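Local coordinates for beta-methylmalyl-CoA dehydratase (Chloroflexus aurantiacus, PDB 4E3E), which catalyses the reversible dehydration of (2R,3S)-beta-methylmalyl-CoA to mesaconyl-CoA in the glyoxylate assimilation cycle, at residues A[125-130]-A[142-147]; A[20-25]-A[77-82]. All blocks are in the same frame, centred on the assembly; numbering follows the deposited sequence.

Interaction 1: A[125-130]-A[142-147]; sequences VYVHSV and YIRWVM
Y142 holds CG between its own backbone N and carbonyl carbon (chi1 62°), and this turns the phenol back toward S129 on the facing strand. CB of S129 sits over one face of that ring, 4.1 Å from its centroid, a CH-pi contact. On the other side of the sheet, with W145 CG also between its backbone N and carbonyl carbon, CB of W145 lies over one face of the Y126 ring, 3.5 Å from Y126 CD2. The Y126 ring and the five-membered ring of W145 are 21° from parallel but slid apart, so they barely overlap.

Polar ends gather on the Y142 side. One water lies 2.7 Å from Y142 OH and at a like distance from S129 OG. It also accepts the N-H of R144 NE at 2.8 Å, in the plane of the guanidinium. S129 OG has a second partner in S109. R144 NH1 goes on to N87, a substrate-binding residue by similarity, and F73 of helix 65-80 packs on R144. A leucine in place of Y142 would probably leave the water without one of its three partners and S129 CB without the ring face it rests on.

Beside this group the side chains of V127 and R144 lie side by side, CG2 of V127 against CG of R144. V125 CG1 and V146 CG2 are pressed tightly together at 3.4 Å. Six backbone hydrogen bonds join the strands; the one from V127 N to R144 O is almost straight, 177° at the hydrogen. V125, V127 and S129 form hydrogen-bonded pairs with V146, R144 and Y142, and Y126 and H128 form non-hydrogen-bonded pairs with W145 and I143. This is an antiparallel beta hairpin in the sheet of a MaoC-like hotdog fold, its Y142 face turned to helix 65-80.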
ATOM      1  N   VAL A 125      -5.620 -27.962  19.032  1.00 31.89           N
ATOM      2  CA  VAL A 125      -4.369 -27.633  19.730  1.00 30.66           C
ATOM      3  C   VAL A 125      -4.497 -26.245  20.345  1.00 31.70           C
ATOM      4  O   VAL A 125      -4.967 -25.307  19.693  1.00 33.23           O
ATOM      5  CB  VAL A 125      -3.133 -27.794  18.801  1.00 31.84           C
ATOM      6  CG1 VAL A 125      -3.384 -27.182  17.440  1.00 37.59           C
ATOM      7  CG2 VAL A 125      -1.838 -27.232  19.413  1.00 27.65           C
ATOM      8  N   TYR A 126      -4.132 -26.144  21.620  1.00 31.97           N
ATOM      9  CA  TYR A 126      -4.158 -24.887  22.360  1.00 33.32           C
ATOM     10  C   TYR A 126      -2.732 -24.433  22.443  1.00 33.70           C
ATOM     11  O   TYR A 126      -1.858 -25.222  22.832  1.00 32.39           O
ATOM     12  CB  TYR A 126      -4.692 -25.089  23.787  1.00 33.21           C
ATOM     13  CG  TYR A 126      -6.131 -25.537  23.833  1.00 32.46           C
ATOM     14  CD1 TYR A 126      -6.479 -26.855  23.542  1.00 34.87           C
ATOM     15  CD2 TYR A 126      -7.147 -24.646  24.165  1.00 36.00           C
ATOM     16  CE1 TYR A 126      -7.800 -27.273  23.578  1.00 37.73           C
ATOM     17  CE2 TYR A 126      -8.479 -25.058  24.209  1.00 34.42           C
ATOM     18  CZ  TYR A 126      -8.794 -26.369  23.910  1.00 36.15           C
ATOM     19  OH  TYR A 126     -10.100 -26.789  23.939  1.00 36.50           O
ATOM     20  N   VAL A 127      -2.497 -23.171  22.075  1.00 33.89           N
ATOM     21  CA  VAL A 127      -1.163 -22.566  22.171  1.00 31.45           C
ATOM     22  C   VAL A 127      -1.163 -21.276  22.988  1.00 28.46           C
ATOM     23  O   VAL A 127      -2.132 -20.516  22.967  1.00 28.06           O
ATOM     24  CB  VAL A 127      -0.532 -22.296  20.777  1.00 31.44           C
ATOM     25  CG1 VAL A 127      -0.314 -23.604  20.017  1.00 34.73           C
ATOM     26  CG2 VAL A 127      -1.365 -21.304  19.963  1.00 27.81           C
ATOM     27  N   HIS A 128      -0.076 -21.048  23.723  1.00 28.12           N
ATOM     28  CA  HIS A 128       0.172 -19.770  24.350  1.00 27.62           C
ATOM     29  C   HIS A 128       1.224 -19.103  23.508  1.00 29.44           C
ATOM     30  O   HIS A 128       2.369 -19.561  23.476  1.00 28.41           O
ATOM     31  CB  HIS A 128       0.652 -19.979  25.788  1.00 29.70           C
ATOM     32  CG  HIS A 128       0.919 -18.694  26.555  1.00 28.65           C
ATOM     33  ND1 HIS A 128       1.946 -18.570  27.417  1.00 34.11           N
ATOM     34  CD2 HIS A 128       0.250 -17.478  26.570  1.00 28.71           C
ATOM     35  CE1 HIS A 128       1.937 -17.338  27.960  1.00 31.48           C
ATOM     36  NE2 HIS A 128       0.895 -16.670  27.447  1.00 31.78           N
ATOM     37  N   SER A 129       0.845 -18.042  22.791  1.00 28.42           N
ATOM     38  CA  SER A 129       1.795 -17.280  21.949  1.00 25.76           C
ATOM     39  C   SER A 129       2.228 -15.980  22.627  1.00 26.90           C
ATOM     40  O   SER A 129       1.401 -15.255  23.197  1.00 28.36           O
ATOM     41  CB  SER A 129       1.189 -16.971  20.582  1.00 25.00           C
ATOM     42  OG  SER A 129       0.937 -18.157  19.866  1.00 26.22           O
ATOM     43  N   VAL A 130       3.524 -15.690  22.555  1.00 25.72           N
ATOM     44  CA  VAL A 130       4.111 -14.549  23.255  1.00 25.39           C
ATOM     45  C   VAL A 130       4.977 -13.754  22.273  1.00 28.60           C
ATOM     46  O   VAL A 130       5.883 -14.315  21.631  1.00 31.82           O
ATOM     47  CB  VAL A 130       4.948 -15.035  24.451  1.00 23.74           C
ATOM     48  CG1 VAL A 130       5.654 -13.869  25.163  1.00 23.23           C
ATOM     49  CG2 VAL A 130       4.070 -15.824  25.432  1.00 25.63           C
ATOM     50  N   TYR A 142      -1.211 -14.206  24.352  1.00 27.79           N
ATOM     51  CA  TYR A 142      -2.597 -14.667  24.260  1.00 29.54           C
ATOM     52  C   TYR A 142      -2.614 -16.184  24.107  1.00 30.11           C
ATOM     53  O   TYR A 142      -1.576 -16.813  23.842  1.00 29.90           O
ATOM     54  CB  TYR A 142      -3.346 -13.997  23.090  1.00 28.97           C
ATOM     55  CG  TYR A 142      -2.739 -14.303  21.737  1.00 30.62           C
ATOM     56  CD1 TYR A 142      -3.020 -15.502  21.083  1.00 27.76           C
ATOM     57  CD2 TYR A 142      -1.870 -13.399  21.119  1.00 32.11           C
ATOM     58  CE1 TYR A 142      -2.445 -15.803  19.850  1.00 31.03           C
ATOM     59  CE2 TYR A 142      -1.292 -13.687  19.889  1.00 31.55           C
ATOM     60  CZ  TYR A 142      -1.584 -14.894  19.259  1.00 27.52           C
ATOM     61  OH  TYR A 142      -1.019 -15.203  18.042  1.00 28.14           O
ATOM     62  N   ILE A 143      -3.797 -16.758  24.281  1.00 27.15           N
ATOM     63  CA  ILE A 143      -4.022 -18.161  24.019  1.00 27.43           C
ATOM     64  C   ILE A 143      -4.963 -18.230  22.834  1.00 27.79           C
ATOM     65  O   ILE A 143      -5.905 -17.447  22.733  1.00 30.26           O
ATOM     66  CB  ILE A 143      -4.656 -18.860  25.243  1.00 26.95           C
ATOM     67  CG1 ILE A 143      -3.644 -18.936  26.395  1.00 27.09           C
ATOM     68  CG2 ILE A 143      -5.191 -20.242  24.881  1.00 29.86           C
ATOM     69  CD1 ILE A 143      -4.301 -19.140  27.739  1.00 30.84           C
ATOM     70  N   ARG A 144      -4.698 -19.141  21.911  1.00 26.34           N
ATOM     71  CA  ARG A 144      -5.670 -19.420  20.878  1.00 26.97           C
ATOM     72  C   ARG A 144      -5.722 -20.919  20.689  1.00 29.82           C
ATOM     73  O   ARG A 144      -4.778 -21.635  21.062  1.00 30.98           O
ATOM     74  CB  ARG A 144      -5.360 -18.662  19.564  1.00 25.13           C
ATOM     75  CG  ARG A 144      -4.298 -19.262  18.642  1.00 27.22           C
ATOM     76  CD  ARG A 144      -4.259 -18.474  17.342  1.00 26.69           C
ATOM     77  NE  ARG A 144      -3.116 -18.760  16.470  1.00 25.52           N
ATOM     78  CZ  ARG A 144      -3.212 -19.297  15.252  1.00 29.11           C
ATOM     79  NH1 ARG A 144      -4.403 -19.645  14.740  1.00 29.57           N
ATOM     80  NH2 ARG A 144      -2.107 -19.482  14.530  1.00 29.28           N
ATOM     81  N   TRP A 145      -6.831 -21.398  20.143  1.00 32.62           N
ATOM     82  CA  TRP A 145      -6.936 -22.807  19.814  1.00 33.21           C
ATOM     83  C   TRP A 145      -7.482 -22.977  18.439  1.00 31.67           C
ATOM     84  O   TRP A 145      -8.307 -22.182  17.989  1.00 32.30           O
ATOM     85  CB  TRP A 145      -7.670 -23.625  20.889  1.00 31.62           C
ATOM     86  CG  TRP A 145      -9.064 -23.169  21.262  1.00 30.47           C
ATOM     87  CD1 TRP A 145     -10.265 -23.781  20.929  1.00 34.22           C
ATOM     88  CD2 TRP A 145      -9.443 -22.013  22.095  1.00 32.55           C
ATOM     89  NE1 TRP A 145     -11.333 -23.101  21.465  1.00 34.57           N
ATOM     90  CE2 TRP A 145     -10.915 -22.033  22.176  1.00 32.29           C
ATOM     91  CE3 TRP A 145      -8.743 -21.000  22.754  1.00 33.13           C
ATOM     92  CZ2 TRP A 145     -11.629 -21.068  22.876  1.00 31.62           C
ATOM     93  CZ3 TRP A 145      -9.473 -20.031  23.461  1.00 31.00           C
ATOM     94  CH2 TRP A 145     -10.882 -20.066  23.517  1.00 34.85           C
ATOM     95  N   VAL A 146      -6.965 -23.989  17.749  1.00 34.97           N
ATOM     96  CA  VAL A 146      -7.204 -24.204  16.322  1.00 36.58           C
ATOM     97  C   VAL A 146      -7.540 -25.668  16.065  1.00 36.02           C
ATOM     98  O   VAL A 146      -7.024 -26.563  16.738  1.00 40.43           O
ATOM     99  CB  VAL A 146      -5.975 -23.818  15.450  1.00 37.29           C
ATOM    100  CG1 VAL A 146      -5.803 -22.315  15.396  1.00 40.39           C
ATOM    101  CG2 VAL A 146      -4.693 -24.413  15.998  1.00 40.41           C
HETATM  102  N   MSE A 147      -8.398 -25.905  15.086  1.00 32.97           N
HETATM  103  CA  MSE A 147      -8.708 -27.260  14.667  1.00 33.82           C
HETATM  104  C   MSE A 147      -7.758 -27.565  13.548  1.00 35.63           C
HETATM  105  O   MSE A 147      -7.780 -26.894  12.514  1.00 34.01           O
HETATM  106  CB  MSE A 147     -10.139 -27.301  14.175  1.00 33.07           C
HETATM  107  CG  MSE A 147     -10.437 -28.757  13.844  1.00 44.88           C
HETATM  108 SE   MSE A 147     -12.306 -28.830  13.283  1.00 73.32          SE
HETATM  109  CE  MSE A 147     -13.153 -28.957  15.066  1.00 52.09           C
TER
HETATM  110  O   HOH W   1      -0.743 -17.909  17.755  1.00 36.67           O

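Interaction 2: A[20-25]-A[77-82]; sequences IVHATP and VPDISL
D79 reaches across to H22 from segment 77-82. D79 CB lies at the edge of the imidazole, in the ring plane, 3.7 Å from H22 CE1. D79 CG comes next and passes I20 CG2 at 3.9 Å. At the tip, D79 OD2 accepts the N-H of H22 ND1 at 2.7 Å, with 164° at the hydrogen. It uses the anti lone pair, the one away from OD1. Carboxylate and ring planes are only 16° apart, so the bond runs nearly flat from one group to the other.

In the hotdog fold a long helix is wrapped by the antiparallel sheet, and this His-carboxylate bond ties residues 77-82 to strand 19-27, an outermost strand of the sheet within the chain. D79 OD2 also takes a hydrogen bond from a water 2.7 Å away. That water in turn accepts the N-H of A23. A second water, held by V21 O, donates weakly to OD2.

NE2 of H22 bonds S109 on strand 104-116, so both ring nitrogens are engaged and the imidazole is fixed in rotation. I80 adds an apolar part beside the polar pair: I80 CD1 meets I20 CD1 at 3.7 Å, and I80 CG1 approaches H22 CE1.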
ATOM      1  N   ILE A  20       7.735 -23.630  20.410  1.00 31.50           N
ATOM      2  CA  ILE A  20       8.140 -23.369  19.046  1.00 30.51           C
ATOM      3  C   ILE A  20       8.614 -21.922  18.913  1.00 29.76           C
ATOM      4  O   ILE A  20       7.873 -20.978  19.240  1.00 29.45           O
ATOM      5  CB  ILE A  20       6.986 -23.615  18.057  1.00 30.15           C
ATOM      6  CG1 ILE A  20       6.458 -25.057  18.192  1.00 30.99           C
ATOM      7  CG2 ILE A  20       7.439 -23.316  16.629  1.00 33.10           C
ATOM      8  CD1 ILE A  20       5.163 -25.311  17.456  1.00 34.65           C
ATOM      9  N   VAL A  21       9.851 -21.755  18.445  1.00 29.01           N
ATOM     10  CA  VAL A  21      10.404 -20.428  18.163  1.00 30.59           C
ATOM     11  C   VAL A  21      10.160 -20.116  16.688  1.00 28.10           C
ATOM     12  O   VAL A  21      10.713 -20.776  15.824  1.00 26.89           O
ATOM     13  CB  VAL A  21      11.918 -20.346  18.497  1.00 27.99           C
ATOM     14  CG1 VAL A  21      12.478 -18.968  18.139  1.00 26.61           C
ATOM     15  CG2 VAL A  21      12.150 -20.660  19.970  1.00 31.58           C
ATOM     16  N   HIS A  22       9.310 -19.151  16.414  1.00 26.82           N
ATOM     17  CA  HIS A  22       8.928 -18.810  15.075  1.00 28.98           C
ATOM     18  C   HIS A  22       9.934 -18.023  14.292  1.00 25.89           C
ATOM     19  O   HIS A  22      10.682 -17.241  14.827  1.00 26.98           O
ATOM     20  CB  HIS A  22       7.569 -18.122  15.072  1.00 27.10           C
ATOM     21  CG  HIS A  22       6.490 -18.897  15.770  1.00 26.17           C
ATOM     22  ND1 HIS A  22       6.032 -20.036  15.312  1.00 28.36           N
ATOM     23  CD2 HIS A  22       5.810 -18.655  16.926  1.00 25.59           C
ATOM     24  CE1 HIS A  22       5.101 -20.499  16.111  1.00 25.60           C
ATOM     25  NE2 HIS A  22       4.963 -19.661  17.102  1.00 23.64           N
ATOM     26  N   ALA A  23       9.902 -18.184  12.995  1.00 26.48           N
ATOM     27  CA  ALA A  23      10.766 -17.465  12.101  1.00 28.73           C
ATOM     28  C   ALA A  23      10.364 -16.017  11.871  1.00 26.69           C
ATOM     29  O   ALA A  23       9.300 -15.611  12.215  1.00 25.39           O
ATOM     30  CB  ALA A  23      10.852 -18.193  10.787  1.00 28.90           C
ATOM     31  N   THR A  24      11.237 -15.272  11.232  1.00 24.57           N
ATOM     32  CA  THR A  24      10.908 -13.967  10.732  1.00 20.94           C
ATOM     33  C   THR A  24      10.523 -12.903  11.702  1.00 24.21           C
ATOM     34  O   THR A  24       9.458 -12.391  11.667  1.00 28.14           O
ATOM     35  CB  THR A  24       9.762 -14.067   9.714  1.00 20.24           C
ATOM     36  OG1 THR A  24       9.871 -15.286   9.030  1.00 28.28           O
ATOM     37  CG2 THR A  24       9.817 -12.961   8.748  1.00 21.81           C
ATOM     38  N   PRO A  25      11.445 -12.544  12.560  1.00 22.97           N
ATOM     39  CA  PRO A  25      11.268 -11.392  13.412  1.00 28.19           C
ATOM     40  C   PRO A  25      11.087 -10.151  12.561  1.00 30.20           C
ATOM     41  O   PRO A  25      11.612 -10.050  11.498  1.00 27.69           O
ATOM     42  CB  PRO A  25      12.561 -11.330  14.186  1.00 26.76           C
ATOM     43  CG  PRO A  25      13.525 -12.049  13.386  1.00 28.24           C
ATOM     44  CD  PRO A  25      12.790 -13.085  12.624  1.00 26.58           C
ATOM     45  N   VAL A  77       1.617 -18.531  12.227  1.00 23.85           N
ATOM     46  CA  VAL A  77       0.846 -19.277  11.206  1.00 25.31           C
ATOM     47  C   VAL A  77       1.603 -20.457  10.537  1.00 27.70           C
ATOM     48  O   VAL A  77       1.052 -21.575  10.456  1.00 29.16           O
ATOM     49  CB  VAL A  77       0.194 -18.331  10.177  1.00 24.23           C
ATOM     50  CG1 VAL A  77      -0.421 -19.112   9.007  1.00 22.52           C
ATOM     51  CG2 VAL A  77      -0.873 -17.479  10.865  1.00 24.86           C
ATOM     52  N   PRO A  78       2.856 -20.233  10.069  1.00 27.67           N
ATOM     53  CA  PRO A  78       3.583 -21.350   9.429  1.00 24.49           C
ATOM     54  C   PRO A  78       3.651 -22.621  10.296  1.00 30.22           C
ATOM     55  O   PRO A  78       3.495 -23.723   9.769  1.00 33.61           O
ATOM     56  CB  PRO A  78       4.993 -20.768   9.211  1.00 29.26           C
ATOM     57  CG  PRO A  78       4.774 -19.291   9.119  1.00 30.37           C
ATOM     58  CD  PRO A  78       3.709 -19.023  10.156  1.00 26.49           C
ATOM     59  N   ASP A  79       3.834 -22.457  11.607  1.00 30.16           N
ATOM     60  CA  ASP A  79       4.041 -23.588  12.525  1.00 29.70           C
ATOM     61  C   ASP A  79       2.789 -24.093  13.237  1.00 31.69           C
ATOM     62  O   ASP A  79       2.750 -25.243  13.678  1.00 32.59           O
ATOM     63  CB  ASP A  79       5.084 -23.214  13.575  1.00 30.46           C
ATOM     64  CG  ASP A  79       6.383 -22.752  12.953  1.00 32.87           C
ATOM     65  OD1 ASP A  79       6.919 -23.479  12.099  1.00 32.97           O
ATOM     66  OD2 ASP A  79       6.864 -21.663  13.300  1.00 37.33           O
ATOM     67  N   ILE A  80       1.776 -23.240  13.366  1.00 33.36           N
ATOM     68  CA  ILE A  80       0.592 -23.590  14.151  1.00 31.04           C
ATOM     69  C   ILE A  80      -0.628 -23.870  13.282  1.00 33.28           C
ATOM     70  O   ILE A  80      -1.301 -24.877  13.483  1.00 32.17           O
ATOM     71  CB  ILE A  80       0.264 -22.493  15.200  1.00 31.29           C
ATOM     72  CG1 ILE A  80       1.473 -22.227  16.102  1.00 30.86           C
ATOM     73  CG2 ILE A  80      -0.992 -22.840  16.010  1.00 32.63           C
ATOM     74  CD1 ILE A  80       2.023 -23.441  16.824  1.00 32.19           C
ATOM     75  N   SER A  81      -0.915 -22.993  12.322  1.00 33.79           N
ATOM     76  CA  SER A  81      -2.210 -23.051  11.636  1.00 31.39           C
ATOM     77  C   SER A  81      -2.123 -23.243  10.129  1.00 31.64           C
ATOM     78  O   SER A  81      -3.149 -23.193   9.447  1.00 33.95           O
ATOM     79  CB  SER A  81      -3.094 -21.842  11.994  1.00 31.82           C
ATOM     80  OG  SER A  81      -2.408 -20.611  11.795  1.00 29.45           O
ATOM     81  N   LEU A  82      -0.920 -23.478   9.612  1.00 32.51           N
ATOM     82  CA  LEU A  82      -0.771 -23.787   8.191  1.00 35.34           C
ATOM     83  C   LEU A  82      -1.739 -24.908   7.756  1.00 33.69           C
ATOM     84  O   LEU A  82      -2.366 -24.816   6.705  1.00 34.11           O
ATOM     85  CB  LEU A  82       0.680 -24.138   7.837  1.00 34.57           C
ATOM     86  CG  LEU A  82       0.985 -24.227   6.333  1.00 36.11           C
ATOM     87  CD1 LEU A  82       0.711 -22.904   5.621  1.00 36.59           C
ATOM     88  CD2 LEU A  82       2.418 -24.681   6.082  1.00 30.47           C
TER
HETATM   89  O   HOH W   2       9.751 -23.021  13.672  1.00 72.08           O
HETATM   90  O   HOH W   3       8.050 -20.002  11.602  1.00 46.37           O

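In the fold
From the N terminus the chain first lays down strand 19-27, then runs through several helices to helix 65-80. Interaction 2 closes that long loop, with 51 residues between its segments. The chain continues through strands 84-95 and 104-116 before interaction 1 closes the short hairpin of strands 122-132 and 138-149. The two loops follow in series and neither encloses the other. They still meet in space, their centres 12 Å apart. NH2 of R144 probably bonds S81 OG of segment 77-82, and I80 packs on V127 and V146. S109 of strand 104-116 bridges the two contacts. Strand 19-27, the hairpin and segment 77-82 are thus tied together.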